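Local coordinates for protein UL37 (Suid herpesvirus 1, PDB 4K70) that serves as an inner tegument protein of the virion and probably helps control trafficking of viral particles in the infected cell, here as its N-terminal half, at residues 449-454 with 464-469; 396-401 with 430-435; 192-197 with 220-225; 44-49 with 70-75. One frame throughout, in Å; residues are numbered along the deposited sequence.

Interaction 1: residues 449-454 with 464-469; sequences REVAAA and AAREAL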
loop_
_atom_site.group_PDB
_atom_site.type_symbol
_atom_site.label_atom_id
_atom_site.label_comp_id
_atom_site.label_asym_id
_atom_site.label_seq_id
_atom_site.Cartn_x
_atom_site.Cartn_y
_atom_site.Cartn_z
ATOM N N ARG A 449 -29.816 2.479 -11.774
ATOM C CA ARG A 449 -30.999 3.144 -11.236
ATOM C C ARG A 449 -31.250 4.451 -11.987
ATOM O O ARG A 449 -32.392 4.827 -12.248
ATOM C CB ARG A 449 -30.854 3.423 -9.736
ATOM C CG ARG A 449 -30.920 2.168 -8.835
ATOM C CD ARG A 449 -31.138 2.560 -7.378
ATOM N NE ARG A 449 -29.988 3.260 -6.797
ATOM C CZ ARG A 449 -28.972 2.647 -6.197
ATOM N NH1 ARG A 449 -28.956 1.324 -6.104
ATOM N NH2 ARG A 449 -27.970 3.350 -5.691
ATOM N N GLU A 450 -30.176 5.149 -12.340
ATOM C CA GLU A 450 -30.323 6.390 -13.091
ATOM C C GLU A 450 -30.718 6.092 -14.532
ATOM O O GLU A 450 -31.507 6.830 -15.133
ATOM C CB GLU A 450 -29.044 7.231 -13.030
ATOM C CG GLU A 450 -28.669 7.650 -11.623
ATOM C CD GLU A 450 -29.798 8.371 -10.902
ATOM O OE1 GLU A 450 -30.865 8.617 -11.518
ATOM O OE2 GLU A 450 -29.615 8.703 -9.709
ATOM N N VAL A 451 -30.175 5.008 -15.078
ATOM C CA VAL A 451 -30.557 4.570 -16.411
ATOM C C VAL A 451 -32.040 4.188 -16.430
ATOM O O VAL A 451 -32.779 4.583 -17.332
ATOM C CB VAL A 451 -29.709 3.393 -16.886
ATOM C CG1 VAL A 451 -30.243 2.855 -18.203
ATOM C CG2 VAL A 451 -28.254 3.822 -17.044
ATOM N N ALA A 452 -32.472 3.442 -15.418
ATOM C CA ALA A 452 -33.872 3.037 -15.318
ATOM C C ALA A 452 -34.804 4.234 -15.128
ATOM O O ALA A 452 -35.943 4.210 -15.588
ATOM C CB ALA A 452 -34.062 2.028 -14.202
ATOM N N ALA A 453 -34.324 5.282 -14.463
ATOM C CA ALA A 453 -35.112 6.506 -14.307
ATOM C C ALA A 453 -35.290 7.225 -15.642
ATOM O O ALA A 453 -36.371 7.723 -15.955
ATOM C CB ALA A 453 -34.470 7.437 -13.292
ATOM N N ALA A 454 -34.221 7.285 -16.423
ATOM C CA ALA A 454 -34.273 7.924 -17.735
ATOM C C ALA A 454 -35.119 7.093 -18.696
ATOM O O ALA A 454 -35.788 7.634 -19.578
ATOM C CB ALA A 454 -32.870 8.112 -18.287
ATOM N N ALA A 464 -30.496 1.465 -25.336
ATOM C CA ALA A 464 -29.145 1.215 -25.815
ATOM C C ALA A 464 -28.159 1.712 -24.763
ATOM O O ALA A 464 -27.069 1.166 -24.610
ATOM C CB ALA A 464 -28.914 1.929 -27.135
ATOM N N ALA A 465 -28.563 2.756 -24.044
ATOM C CA ALA A 465 -27.777 3.304 -22.949
ATOM C C ALA A 465 -27.474 2.217 -21.927
ATOM O O ALA A 465 -26.335 2.048 -21.513
ATOM C CB ALA A 465 -28.517 4.458 -22.298
ATOM N N ARG A 466 -28.507 1.476 -21.542
ATOM C CA ARG A 466 -28.355 0.364 -20.614
ATOM C C ARG A 466 -27.339 -0.664 -21.110
ATOM O O ARG A 466 -26.531 -1.175 -20.339
ATOM C CB ARG A 466 -29.703 -0.313 -20.368
ATOM C CG ARG A 466 -29.610 -1.548 -19.492
ATOM C CD ARG A 466 -30.988 -2.025 -19.071
ATOM N NE ARG A 466 -31.702 -1.025 -18.279
ATOM C CZ ARG A 466 -31.789 -1.038 -16.952
ATOM N NH1 ARG A 466 -31.214 -2.008 -16.254
ATOM N NH2 ARG A 466 -32.464 -0.089 -16.320
ATOM N N GLU A 467 -27.375 -0.962 -22.400
ATOM C CA GLU A 467 -26.524 -2.013 -22.934
ATOM C C GLU A 467 -25.078 -1.552 -23.053
ATOM O O GLU A 467 -24.148 -2.323 -22.799
ATOM C CB GLU A 467 -27.044 -2.476 -24.289
ATOM C CG GLU A 467 -26.576 -3.864 -24.667
ATOM C CD GLU A 467 -26.948 -4.237 -26.087
ATOM O OE1 GLU A 467 -28.048 -3.847 -26.550
ATOM O OE2 GLU A 467 -26.132 -4.923 -26.742
ATOM N N ALA A 468 -24.888 -0.293 -23.445
ATOM C CA ALA A 468 -23.545 0.277 -23.553
ATOM C C ALA A 468 -22.863 0.353 -22.183
ATOM O O ALA A 468 -21.745 -0.124 -22.010
ATOM C CB ALA A 468 -23.605 1.648 -24.189
ATOM N N LEU A 469 -23.553 0.948 -21.215
ATOM C CA LEU A 469 -23.012 1.113 -19.869
ATOM C C LEU A 469 -22.723 -0.225 -19.183
ATOM O O LEU A 469 -21.687 -0.378 -18.528
ATOM C CB LEU A 469 -23.939 1.998 -19.026
ATOM C CG LEU A 469 -23.931 3.462 -19.482
ATOM C CD1 LEU A 469 -25.064 4.288 -18.858
ATOM C CD2 LEU A 469 -22.568 4.096 -19.191
#

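Interaction 2: residues 396-401 with 430-435; sequences RAYTDV and CMAPRP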
loop_
_atom_site.group_PDB
_atom_site.type_symbol
_atom_site.label_atom_id
_atom_site.label_comp_id
_atom_site.label_asym_id
_atom_site.label_seq_id
_atom_site.Cartn_x
_atom_site.Cartn_y
_atom_site.Cartn_z
ATOM N N ARG A 396 -2.453 -5.802 -7.624
ATOM C CA ARG A 396 -1.392 -5.929 -8.617
ATOM C C ARG A 396 -0.017 -6.153 -7.987
ATOM O O ARG A 396 0.764 -6.963 -8.477
ATOM C CB ARG A 396 -1.353 -4.667 -9.490
ATOM C CG ARG A 396 -2.561 -4.501 -10.422
ATOM C CD ARG A 396 -2.578 -3.109 -11.070
ATOM N NE ARG A 396 -3.607 -2.985 -12.104
ATOM C CZ ARG A 396 -4.008 -1.826 -12.625
ATOM N NH1 ARG A 396 -3.479 -0.684 -12.196
ATOM N NH2 ARG A 396 -4.949 -1.805 -13.563
ATOM N N ALA A 397 0.293 -5.415 -6.921
ATOM C CA ALA A 397 1.590 -5.565 -6.258
ATOM C C ALA A 397 1.705 -6.950 -5.617
ATOM O O ALA A 397 2.771 -7.562 -5.632
ATOM C CB ALA A 397 1.781 -4.506 -5.216
ATOM N N TYR A 398 0.598 -7.440 -5.061
ATOM C CA TYR A 398 0.577 -8.764 -4.429
ATOM C C TYR A 398 0.766 -9.886 -5.445
ATOM O O TYR A 398 1.548 -10.806 -5.237
ATOM C CB TYR A 398 -0.744 -8.972 -3.682
ATOM C CG TYR A 398 -0.842 -10.329 -2.991
ATOM C CD1 TYR A 398 -0.368 -10.502 -1.699
ATOM C CD2 TYR A 398 -1.398 -11.427 -3.633
ATOM C CE1 TYR A 398 -0.445 -11.738 -1.059
ATOM C CE2 TYR A 398 -1.475 -12.682 -2.990
ATOM C CZ TYR A 398 -1.003 -12.815 -1.704
ATOM O OH TYR A 398 -1.084 -14.041 -1.040
ATOM N N THR A 399 0.035 -9.809 -6.547
ATOM C CA THR A 399 0.148 -10.788 -7.624
ATOM C C THR A 399 1.587 -10.891 -8.141
ATOM O O THR A 399 2.120 -11.988 -8.321
ATOM C CB THR A 399 -0.838 -10.428 -8.756
ATOM O OG1 THR A 399 -2.172 -10.518 -8.243
ATOM C CG2 THR A 399 -0.709 -11.365 -9.953
ATOM N N ASP A 400 2.216 -9.740 -8.359
ATOM C CA ASP A 400 3.618 -9.688 -8.760
ATOM C C ASP A 400 4.533 -10.443 -7.797
ATOM O O ASP A 400 5.372 -11.223 -8.219
ATOM C CB ASP A 400 4.090 -8.239 -8.861
ATOM C CG ASP A 400 3.782 -7.611 -10.220
ATOM O OD1 ASP A 400 3.230 -8.318 -11.093
ATOM O OD2 ASP A 400 4.121 -6.417 -10.418
ATOM N N VAL A 401 4.376 -10.189 -6.504
ATOM C CA VAL A 401 5.160 -10.873 -5.494
ATOM C C VAL A 401 4.830 -12.372 -5.462
ATOM O O VAL A 401 5.732 -13.206 -5.423
ATOM C CB VAL A 401 4.943 -10.242 -4.098
ATOM C CG1 VAL A 401 5.463 -11.163 -3.004
ATOM C CG2 VAL A 401 5.607 -8.853 -4.016
ATOM N N CYS A 430 -2.082 -13.754 5.887
ATOM C CA CYS A 430 -1.970 -12.494 6.602
ATOM C C CYS A 430 -1.900 -11.289 5.669
ATOM O O CYS A 430 -2.326 -10.194 6.042
ATOM C CB CYS A 430 -0.781 -12.521 7.573
ATOM S SG CYS A 430 0.838 -12.995 6.804
ATOM N N MET A 431 -1.423 -11.500 4.442
ATOM C CA MET A 431 -1.158 -10.390 3.525
ATOM C C MET A 431 -2.027 -10.345 2.265
ATOM O O MET A 431 -1.901 -9.404 1.468
ATOM C CB MET A 431 0.323 -10.363 3.114
ATOM C CG MET A 431 1.294 -10.261 4.277
ATOM S SD MET A 431 1.096 -8.744 5.230
ATOM C CE MET A 431 1.771 -7.466 4.152
ATOM N N ALA A 432 -2.889 -11.346 2.076
ATOM C CA ALA A 432 -3.742 -11.385 0.887
ATOM C C ALA A 432 -4.530 -10.087 0.772
ATOM O O ALA A 432 -4.956 -9.536 1.784
ATOM C CB ALA A 432 -4.697 -12.574 0.934
ATOM N N PRO A 433 -4.693 -9.583 -0.460
ATOM C CA PRO A 433 -5.495 -8.385 -0.708
ATOM C C PRO A 433 -6.942 -8.609 -0.257
ATOM O O PRO A 433 -7.501 -9.673 -0.517
ATOM C CB PRO A 433 -5.434 -8.251 -2.221
ATOM C CG PRO A 433 -4.134 -8.835 -2.596
ATOM C CD PRO A 433 -4.005 -10.036 -1.686
ATOM N N ARG A 434 -7.517 -7.628 0.428
ATOM C CA ARG A 434 -8.929 -7.695 0.842
ATOM C C ARG A 434 -9.731 -6.470 0.366
ATOM O O ARG A 434 -10.391 -5.804 1.167
ATOM C CB ARG A 434 -9.018 -7.840 2.362
ATOM C CG ARG A 434 -8.493 -9.188 2.870
ATOM C CD ARG A 434 -7.966 -9.139 4.314
ATOM N NE ARG A 434 -7.265 -10.385 4.667
ATOM C CZ ARG A 434 -6.629 -10.618 5.818
ATOM N NH1 ARG A 434 -6.593 -9.703 6.783
ATOM N NH2 ARG A 434 -6.019 -11.783 6.006
ATOM N N PRO A 435 -9.683 -6.173 -0.946
ATOM C CA PRO A 435 -10.394 -4.992 -1.458
ATOM C C PRO A 435 -11.896 -5.217 -1.376
ATOM O O PRO A 435 -12.356 -6.309 -1.696
ATOM C CB PRO A 435 -9.991 -4.962 -2.928
ATOM C CG PRO A 435 -9.806 -6.423 -3.267
ATOM C CD PRO A 435 -9.137 -6.999 -2.040
#

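Interaction 3: residues 192-197 with 220-225; sequences LPLALA and DEFFHD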
loop_
_atom_site.group_PDB
_atom_site.type_symbol
_atom_site.label_atom_id
_atom_site.label_comp_id
_atom_site.label_asym_id
_atom_site.label_seq_id
_atom_site.Cartn_x
_atom_site.Cartn_y
_atom_site.Cartn_z
ATOM N N LEU A 192 5.463 1.565 9.973
ATOM C CA LEU A 192 5.109 0.540 10.961
ATOM C C LEU A 192 6.339 -0.204 11.533
ATOM O O LEU A 192 6.521 -0.262 12.748
ATOM C CB LEU A 192 4.067 -0.427 10.391
ATOM C CG LEU A 192 3.728 -1.655 11.251
ATOM C CD1 LEU A 192 3.170 -1.235 12.602
ATOM C CD2 LEU A 192 2.766 -2.577 10.507
ATOM N N PRO A 193 7.195 -0.758 10.659
ATOM C CA PRO A 193 8.412 -1.454 11.117
ATOM C C PRO A 193 9.349 -0.545 11.915
ATOM O O PRO A 193 10.047 -1.007 12.819
ATOM C CB PRO A 193 9.110 -1.843 9.812
ATOM C CG PRO A 193 8.044 -1.873 8.791
ATOM C CD PRO A 193 6.990 -0.889 9.210
ATOM N N LEU A 194 9.385 0.737 11.560
ATOM C CA LEU A 194 10.181 1.706 12.301
ATOM C C LEU A 194 9.611 1.899 13.704
ATOM O O LEU A 194 10.349 1.834 14.684
ATOM C CB LEU A 194 10.258 3.054 11.550
ATOM C CG LEU A 194 10.810 4.224 12.362
ATOM C CD1 LEU A 194 12.202 3.913 12.874
ATOM C CD2 LEU A 194 10.816 5.530 11.543
ATOM N N ALA A 195 8.305 2.158 13.793
ATOM C CA ALA A 195 7.627 2.296 15.086
ATOM C C ALA A 195 7.801 1.044 15.960
ATOM O O ALA A 195 8.053 1.134 17.168
ATOM C CB ALA A 195 6.139 2.582 14.882
ATOM N N LEU A 196 7.645 -0.122 15.349
ATOM C CA LEU A 196 7.840 -1.379 16.083
ATOM C C LEU A 196 9.267 -1.527 16.613
ATOM O O LEU A 196 9.461 -1.965 17.746
ATOM C CB LEU A 196 7.445 -2.578 15.224
ATOM C CG LEU A 196 5.935 -2.690 14.967
ATOM C CD1 LEU A 196 5.605 -3.702 13.878
ATOM C CD2 LEU A 196 5.192 -3.008 16.254
ATOM N N ALA A 197 10.268 -1.160 15.809
ATOM C CA ALA A 197 11.646 -1.276 16.275
ATOM C C ALA A 197 11.946 -0.280 17.396
ATOM O O ALA A 197 12.663 -0.590 18.354
ATOM C CB ALA A 197 12.639 -1.112 15.114
ATOM N N ASP A 220 20.120 1.843 10.341
ATOM C CA ASP A 220 20.415 1.272 9.021
ATOM C C ASP A 220 19.228 1.210 8.044
ATOM O O ASP A 220 19.400 1.415 6.850
ATOM C CB ASP A 220 21.048 -0.123 9.163
ATOM C CG ASP A 220 22.449 -0.063 9.739
ATOM O OD1 ASP A 220 22.976 1.066 9.871
ATOM O OD2 ASP A 220 23.025 -1.126 10.049
ATOM N N GLU A 221 18.035 0.914 8.545
ATOM C CA GLU A 221 16.852 0.763 7.701
ATOM C C GLU A 221 16.198 2.108 7.414
ATOM O O GLU A 221 15.625 2.318 6.351
ATOM C CB GLU A 221 15.814 -0.145 8.379
ATOM C CG GLU A 221 16.314 -1.536 8.786
ATOM C CD GLU A 221 16.074 -2.596 7.725
ATOM O OE1 GLU A 221 15.816 -2.222 6.559
ATOM O OE2 GLU A 221 16.141 -3.801 8.061
ATOM N N PHE A 222 16.276 3.018 8.377
ATOM C CA PHE A 222 15.475 4.238 8.282
ATOM C C PHE A 222 16.202 5.575 8.281
ATOM O O PHE A 222 15.597 6.599 7.954
ATOM C CB PHE A 222 14.413 4.229 9.380
ATOM C CG PHE A 222 13.471 3.062 9.288
ATOM C CD1 PHE A 222 12.441 3.062 8.361
ATOM C CD2 PHE A 222 13.619 1.958 10.119
ATOM C CE1 PHE A 222 11.580 1.994 8.265
ATOM C CE2 PHE A 222 12.749 0.887 10.027
ATOM C CZ PHE A 222 11.732 0.908 9.102
ATOM N N PHE A 223 17.477 5.594 8.649
ATOM C CA PHE A 223 18.167 6.876 8.740
ATOM C C PHE A 223 19.407 6.974 7.877
ATOM O O PHE A 223 19.819 8.074 7.512
ATOM C CB PHE A 223 18.474 7.238 10.200
ATOM C CG PHE A 223 17.250 7.585 10.998
ATOM C CD1 PHE A 223 16.509 6.588 11.616
ATOM C CD2 PHE A 223 16.824 8.908 11.113
ATOM C CE1 PHE A 223 15.372 6.898 12.345
ATOM C CE2 PHE A 223 15.692 9.230 11.842
ATOM C CZ PHE A 223 14.960 8.225 12.463
ATOM N N HIS A 224 19.968 5.824 7.521
ATOM C CA HIS A 224 21.221 5.738 6.771
ATOM C C HIS A 224 22.264 6.715 7.294
ATOM O O HIS A 224 22.860 6.486 8.350
ATOM C CB HIS A 224 20.989 5.942 5.273
ATOM C CG HIS A 224 20.180 4.852 4.633
ATOM N ND1 HIS A 224 20.746 3.853 3.868
ATOM C CD2 HIS A 224 18.849 4.605 4.646
ATOM C CE1 HIS A 224 19.798 3.041 3.435
ATOM N NE2 HIS A 224 18.636 3.474 3.895
ATOM N N ASP A 225 22.469 7.811 6.571
ATOM C CA ASP A 225 23.508 8.772 6.935
ATOM C C ASP A 225 22.963 10.010 7.636
ATOM O O ASP A 225 23.723 10.875 8.065
ATOM C CB ASP A 225 24.320 9.185 5.708
ATOM C CG ASP A 225 25.376 8.160 5.340
ATOM O OD1 ASP A 225 25.924 7.510 6.256
ATOM O OD2 ASP A 225 25.656 8.003 4.132
#

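Interaction 4: residues 44-49 with 70-75; sequences GLWARA and ENLAGL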
loop_
_atom_site.group_PDB
_atom_site.type_symbol
_atom_site.label_atom_id
_atom_site.label_comp_id
_atom_site.label_asym_id
_atom_site.label_seq_id
_atom_site.Cartn_x
_atom_site.Cartn_y
_atom_site.Cartn_z
ATOM N N GLY A 44 -11.270 22.271 -18.260
ATOM C CA GLY A 44 -11.339 23.082 -19.463
ATOM C C GLY A 44 -12.522 22.762 -20.363
ATOM O O GLY A 44 -13.002 23.628 -21.086
ATOM N N LEU A 45 -13.007 21.525 -20.307
ATOM C CA LEU A 45 -14.059 21.075 -21.216
ATOM C C LEU A 45 -15.441 20.938 -20.582
ATOM O O LEU A 45 -16.407 20.642 -21.283
ATOM C CB LEU A 45 -13.696 19.726 -21.819
ATOM C CG LEU A 45 -12.514 19.681 -22.774
ATOM C CD1 LEU A 45 -12.228 18.235 -23.154
ATOM C CD2 LEU A 45 -12.795 20.530 -23.996
ATOM N N TRP A 46 -15.544 21.129 -19.272
ATOM C CA TRP A 46 -16.766 20.749 -18.572
ATOM C C TRP A 46 -18.023 21.480 -19.058
ATOM O O TRP A 46 -19.029 20.845 -19.391
ATOM C CB TRP A 46 -16.644 20.936 -17.058
ATOM C CG TRP A 46 -17.983 20.744 -16.413
ATOM C CD1 TRP A 46 -18.850 21.713 -16.025
ATOM C CD2 TRP A 46 -18.627 19.496 -16.152
ATOM N NE1 TRP A 46 -19.992 21.154 -15.516
ATOM C CE2 TRP A 46 -19.883 19.787 -15.581
ATOM C CE3 TRP A 46 -18.264 18.155 -16.333
ATOM C CZ2 TRP A 46 -20.777 18.788 -15.181
ATOM C CZ3 TRP A 46 -19.146 17.163 -15.941
ATOM C CH2 TRP A 46 -20.393 17.487 -15.370
ATOM N N ALA A 47 -17.968 22.810 -19.072
ATOM C CA ALA A 47 -19.143 23.627 -19.371
ATOM C C ALA A 47 -19.677 23.342 -20.775
ATOM O O ALA A 47 -20.887 23.184 -20.968
ATOM C CB ALA A 47 -18.826 25.097 -19.190
ATOM N N ARG A 48 -18.765 23.252 -21.741
ATOM C CA ARG A 48 -19.106 22.901 -23.117
ATOM C C ARG A 48 -19.666 21.487 -23.197
ATOM O O ARG A 48 -20.654 21.243 -23.884
ATOM C CB ARG A 48 -17.868 22.991 -24.027
ATOM C CG ARG A 48 -17.236 24.375 -24.145
ATOM C CD ARG A 48 -15.777 24.276 -24.651
ATOM N NE ARG A 48 -15.698 23.681 -25.987
ATOM C CZ ARG A 48 -14.572 23.263 -26.568
ATOM N NH1 ARG A 48 -13.407 23.360 -25.934
ATOM N NH2 ARG A 48 -14.612 22.740 -27.788
ATOM N N ALA A 49 -19.018 20.541 -22.523
ATOM C CA ALA A 49 -19.509 19.170 -22.540
ATOM C C ALA A 49 -20.918 19.096 -21.946
ATOM O O ALA A 49 -21.810 18.489 -22.526
ATOM C CB ALA A 49 -18.557 18.227 -21.805
ATOM N N GLU A 70 -27.305 14.070 -17.142
ATOM C CA GLU A 70 -27.542 13.934 -15.710
ATOM C C GLU A 70 -26.384 13.264 -14.940
ATOM O O GLU A 70 -26.165 13.565 -13.756
ATOM C CB GLU A 70 -28.862 13.195 -15.457
ATOM C CG GLU A 70 -30.100 14.078 -15.661
ATOM C CD GLU A 70 -31.410 13.393 -15.252
ATOM O OE1 GLU A 70 -31.533 12.163 -15.420
ATOM O OE2 GLU A 70 -32.319 14.103 -14.765
ATOM N N ASN A 71 -25.650 12.369 -15.602
ATOM C CA ASN A 71 -24.546 11.652 -14.946
ATOM C C ASN A 71 -23.134 11.970 -15.460
ATOM O O ASN A 71 -22.162 11.261 -15.145
ATOM C CB ASN A 71 -24.798 10.151 -15.011
ATOM C CG ASN A 71 -26.130 9.767 -14.412
ATOM O OD1 ASN A 71 -26.244 9.537 -13.206
ATOM N ND2 ASN A 71 -27.158 9.710 -15.253
ATOM N N LEU A 72 -23.023 13.055 -16.221
ATOM C CA LEU A 72 -21.758 13.483 -16.796
ATOM C C LEU A 72 -20.692 13.727 -15.736
ATOM O O LEU A 72 -19.520 13.423 -15.946
ATOM C CB LEU A 72 -21.963 14.753 -17.637
ATOM C CG LEU A 72 -20.792 15.099 -18.546
ATOM C CD1 LEU A 72 -20.678 14.052 -19.640
ATOM C CD2 LEU A 72 -20.975 16.489 -19.126
ATOM N N ALA A 73 -21.085 14.292 -14.604
ATOM C CA ALA A 73 -20.107 14.548 -13.552
ATOM C C ALA A 73 -19.374 13.250 -13.143
ATOM O O ALA A 73 -18.145 13.204 -13.088
ATOM C CB ALA A 73 -20.767 15.206 -12.359
ATOM N N GLY A 74 -20.131 12.191 -12.894
ATOM C CA GLY A 74 -19.552 10.923 -12.487
ATOM C C GLY A 74 -18.790 10.238 -13.603
ATOM O O GLY A 74 -17.695 9.712 -13.389
ATOM N N LEU A 75 -19.366 10.248 -14.797
ATOM C CA LEU A 75 -18.725 9.643 -15.953
ATOM C C LEU A 75 -17.394 10.319 -16.261
ATOM O O LEU A 75 -16.447 9.651 -16.648
ATOM C CB LEU A 75 -19.636 9.725 -17.181
ATOM C CG LEU A 75 -20.932 8.911 -17.125
ATOM C CD1 LEU A 75 -21.806 9.214 -18.346
ATOM C CD2 LEU A 75 -20.609 7.421 -17.029
#

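Interaction 1: residues 449-454 with 464-469
Val451 is the first residue of 449-454 to meet the other helix, and it does so with both methyl groups. CG1 lies anti to the backbone N (chi1 173°) and packs on the base of the Arg466 side chain, 3.9 Å from Arg466 CB. CG2 turns to Leu469 and touches its CD1 at 3.7 Å. The Val451 and Leu469 side chains run past each other in opposite directions.

Next, the CB of Ala452 sits at the edge of the Arg466 guanidinium, near the plane, 3.4 Å from Arg466 NH2. The Arg466 chain is extended at first and then bends at chi3 (-62°), which carries the guanidinium across to helix 438-458. There its NE forms a salt bridge with Glu455, one turn further along that helix.

Helices 438-458 and 464-481 form an antiparallel hairpin; the axes of the two segments approach to 10.0 Å, with their directions 164° apart. The backbones are nearest at Val451 and Arg466, whose CA atoms are 6.3 Å apart. Phe31 of helix 20-32 also touches Leu469.

No hydrogen bond joins the two segments. Val451 and Leu469 meet through methyl groups, while the charged end of Arg466 is paired with Glu455, just outside the segments.

Interaction 2: residues 396-401 with 430-435
Tyr398 and Pro433 form the centre of this contact. Pro433 lies over one face of the Tyr398 ring, with CD 3.5 Å from the ring centroid and 15° off the ring normal. This is a CH-pi contact. The closest pair is Pro433 CD and Tyr398 CG, at 3.4 Å. Pro433 CG reaches further back along the side chain and lies 3.6 Å from Tyr398 CB. The two side chains cross at about a right angle.

Ala432 adds a second, off-centre CH-pi contact through its backbone. Its CA is 4.3 Å from the Tyr398 ring centroid and 29° off the normal. Met431 approaches the ring obliquely with its carbonyl, O lying 3.7 Å from Tyr398 CD1. The end of the Met431 side chain leads away.

Chi1 of Tyr398 (-180°) sets CG beside the carbonyl carbon and brings the ring over to 430-435. On the other side, the chain leaves helical geometry at Ala432. Ala432 and Pro433 continue in an extended course, and the proline ring lies across the tyrosine face. The Met431 carbonyl also accepts a hydrogen bond from the Tyr394 hydroxyl, one turn before Tyr398. Pro433 touches Tyr394 and Val395 as well. Tyr394 and Tyr398 both meet the residues that follow helix 422-431. Asp387, a calcium ligand, has its side chain about 7 Å from that of Tyr398.

The contact joins helix 392-402 to the C-terminal end of helix 422-431. Leu384 of helix 366-385 packs on Tyr398, and helix 333-342 meets Met431 through Pro333 and Val336.

Interaction 3: residues 192-197 with 220-225
Leu194 and Phe222 are the nearest backbone pair, their CA atoms 7.1 Å apart, where helix 191-201 meets the last turns of helix 208-223, widened here to a pi-type turn.

Leu194 covers one face of the Phe222 ring. Its CB stands 3.5 Å from the ring centroid and only 8° off the normal, a CH-pi contact over the centre. Leu194 CD1 extends the cover to the ring's inner end, 3.7 Å from Phe222 CD2. The two side chains pass in opposite directions. The far end of the ring reaches the helix backbone, with Phe222 CZ 3.4 Å from Leu194 N. Pro193 meets the ring at its edge, near the plane, through CB at 3.9 Å from Phe222 CZ.

Phe223 takes a smaller share, touching Leu194 CD1 at 4.4 Å with its CE1. Ala144 of helix 144-149 and Ile218 of helix 208-223 touch both residues. The contact packs two helices of this all-helical N-terminal half, and the Pro193 side chain is about 8 Å from that of Asp386, a calcium ligand.

Aliphatic groups against aromatic rings carry the contact, consistent with dispersion and weak CH-pi attraction rather than directed polar bonds.

Interaction 4: residues 44-49 with 70-75
Leu72 reaches across to Trp46 and Ala49 of the neighbouring helix. Its first torsion is near trans (chi1 -166°), with CG swung away from the backbone N, which extends the side chain toward helix 39-60. There it meets the tryptophan from the opposite direction. Leu72 CG lies 3.7 Å from Trp46 CZ3, oblique to the indole. Leu72 CD2 is 4.2 Å from the centroid of the six-membered ring and 29° off its normal, an off-centre CH-pi contact. The same methyl lies between the indole and Ala49, with CD2 3.8 Å from Ala49 C. Leu72 also packs on Phe30 of helix 20-32.

These segments belong to consecutive helices, 39-60 and 63-78, joined by a short turn as an antiparallel helical hairpin. Their local axes lie 11.3 Å apart at 162°. This is a wide spacing, and Trp46 and Leu72 bridge it. Each helix is kinked within its segment.

Ala73 follows and receives the outer edge of the indole. Its backbone N lies in the ring plane, 3.4 Å from Trp46 CH2, and its CB is 3.8 Å from the same carbon. The ring edge comes close to the helix backbone beside the small Ala73 side chain. The tryptophan is held at its other end by a hydrogen bond from NE1 to Thr103 OG1. Val98 of helix 89-98 touches both Trp46 and Ala73. Beyond the contact, Gly74 makes a backbone hydrogen bond with Phe118.

Overall arrangement
From the N terminus, interaction 4 comes first and closes the hairpin of helices 39-60 and 63-78. Interaction 3 then closes the stretch between helices 191-201 and 208-223. Interaction 2 brings helix 392-402 to the end of helix 422-431, and interaction 1 closes the last hairpin, between helices 438-458 and 464-481. The four follow in series, and none nests or crosses. In space the first and last of these hairpins come together. Interactions 1 and 4 touch through Glu450 and Asn71, joining the C-terminal hairpin to the N-terminal one. Interaction 3 lies on the opposite side of the chain's centre, about 52 Å from interaction 1 between centres. Interaction 2 is nearer the middle.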